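Local coordinates for CghA (Chaetomium globosum, PDB 6KBC), which belongs to the Diels-Alderase family of two-domain, all-beta proteins in the calycin clan and has a pocket that holds the ligand WK1, at residues R161-P166 with I187-A192. Numbering follows the deposited sequence.
Sequences RSLGYP and IAMANA
Met189 slides its CB and CG across one face of the Tyr165 ring, the two side chains running side by side in the same direction. Met189 CB sits 3.5 Å from the centroid of the Tyr165 ring, close to the ring normal, a CH-pi contact, and CG, set anti to the backbone N (chi1 -178°), follows the ring outward to lie 3.5 Å from Tyr165 CZ. Beside the same methionine, Leu163 runs in the same direction and places CD1 3.7 Å from Met189 CG, while its CD2 meets OD1 of Asn191, whose side chain crosses that of Leu163 at about a right angle. Backbone bonds set this spacing: Arg161 and Asn191 form an antiparallel hydrogen-bonded pair, and past the strand end the N-H of Leu163 still reaches Met189 O at 2.8 Å, almost straight (176°). The chain then turns. Ser162 OG accepts from Gly164 N at 3.0 Å, an ST turn, and also rests on Ile187 CG2. Where the backbones part, two waters take over: one accepts from Tyr165 N and donates to Met189 O, the other links Tyr165 O with Ala188 N. Val253 touches both Tyr165 and Met189, joining the pair to strand 252-261 of the C-terminal domain. The whole is an antiparallel strand pair of the calycin-like N-terminal domain, running out into a water-bridged loop where the two domains meet.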
# COMPACT_ATOMS: atom_id res chain seq x y z
N ARG A 161 11.69 -5.45 10.20
CA ARG A 161 13.15 -5.47 10.15
C ARG A 161 13.47 -5.44 8.67
O ARG A 161 13.32 -6.46 7.99
CB ARG A 161 13.72 -6.72 10.81
CG ARG A 161 13.51 -6.76 12.30
CD ARG A 161 13.52 -5.37 12.90
NE ARG A 161 13.12 -5.37 14.31
CZ ARG A 161 13.95 -5.31 15.35
NH1 ARG A 161 15.26 -5.31 15.14
NH2 ARG A 161 13.46 -5.29 16.59
N SER A 162 13.91 -4.29 8.16
CA SER A 162 14.11 -4.16 6.73
C SER A 162 15.12 -5.16 6.23
O SER A 162 16.15 -5.42 6.87
CB SER A 162 14.57 -2.74 6.37
OG SER A 162 14.80 -2.65 4.97
N LEU A 163 14.84 -5.76 5.07
CA LEU A 163 15.84 -6.61 4.45
C LEU A 163 16.84 -5.81 3.63
O LEU A 163 17.74 -6.40 3.01
CB LEU A 163 15.15 -7.67 3.58
CG LEU A 163 14.21 -8.58 4.40
CD1 LEU A 163 13.81 -9.81 3.62
CD2 LEU A 163 14.86 -8.99 5.74
N GLY A 164 16.72 -4.48 3.61
CA GLY A 164 17.69 -3.64 2.92
C GLY A 164 17.58 -3.63 1.41
O GLY A 164 18.58 -3.40 0.72
N TYR A 165 16.39 -3.92 0.87
CA TYR A 165 16.19 -3.88 -0.57
C TYR A 165 16.33 -2.44 -1.06
O TYR A 165 15.80 -1.52 -0.44
CB TYR A 165 14.79 -4.37 -0.95
CG TYR A 165 14.51 -5.85 -0.87
CD1 TYR A 165 15.25 -6.70 -0.03
CD2 TYR A 165 13.46 -6.39 -1.59
CE1 TYR A 165 14.96 -8.05 0.05
CE2 TYR A 165 13.16 -7.72 -1.52
CZ TYR A 165 13.90 -8.55 -0.71
OH TYR A 165 13.56 -9.87 -0.67
N PRO A 166 16.99 -2.22 -2.20
CA PRO A 166 16.99 -0.88 -2.80
C PRO A 166 15.57 -0.46 -3.16
O PRO A 166 14.79 -1.24 -3.71
CB PRO A 166 17.85 -1.06 -4.06
CG PRO A 166 17.79 -2.51 -4.37
CD PRO A 166 17.69 -3.21 -3.03
N ILE A 187 10.33 1.25 2.83
CA ILE A 187 10.88 -0.08 3.07
C ILE A 187 10.16 -1.06 2.17
O ILE A 187 8.98 -1.37 2.38
CB ILE A 187 10.77 -0.51 4.54
CG1 ILE A 187 11.47 0.51 5.44
CG2 ILE A 187 11.38 -1.88 4.69
CD1 ILE A 187 11.12 0.35 6.90
N ALA A 188 10.88 -1.57 1.17
CA ALA A 188 10.30 -2.43 0.16
C ALA A 188 9.94 -3.79 0.73
O ALA A 188 8.90 -4.36 0.39
CB ALA A 188 11.28 -2.59 -1.01
N MET A 189 10.80 -4.33 1.61
CA MET A 189 10.64 -5.70 2.09
C MET A 189 11.25 -5.80 3.49
O MET A 189 12.38 -5.36 3.71
CB MET A 189 11.34 -6.68 1.15
CG MET A 189 11.19 -8.14 1.53
SD MET A 189 9.48 -8.66 1.72
CE MET A 189 9.80 -10.43 1.60
N ALA A 190 10.50 -6.40 4.41
CA ALA A 190 10.96 -6.52 5.79
C ALA A 190 10.52 -7.86 6.35
O ALA A 190 9.46 -8.37 5.99
CB ALA A 190 10.41 -5.38 6.65
N ASN A 191 11.34 -8.42 7.24
CA ASN A 191 10.82 -9.41 8.17
C ASN A 191 9.81 -8.73 9.06
O ASN A 191 10.08 -7.67 9.63
CB ASN A 191 11.92 -10.02 9.06
CG ASN A 191 12.87 -10.88 8.29
OD1 ASN A 191 14.08 -10.80 8.50
ND2 ASN A 191 12.34 -11.70 7.39
N ALA A 192 8.63 -9.32 9.18
CA ALA A 192 7.56 -8.72 9.94
C ALA A 192 7.26 -9.58 11.16
O ALA A 192 7.33 -10.81 11.10
CB ALA A 192 6.31 -8.54 9.08
O HOH W 1 13.80 -3.71 2.11
O HOH W 2 13.92 -1.18 1.30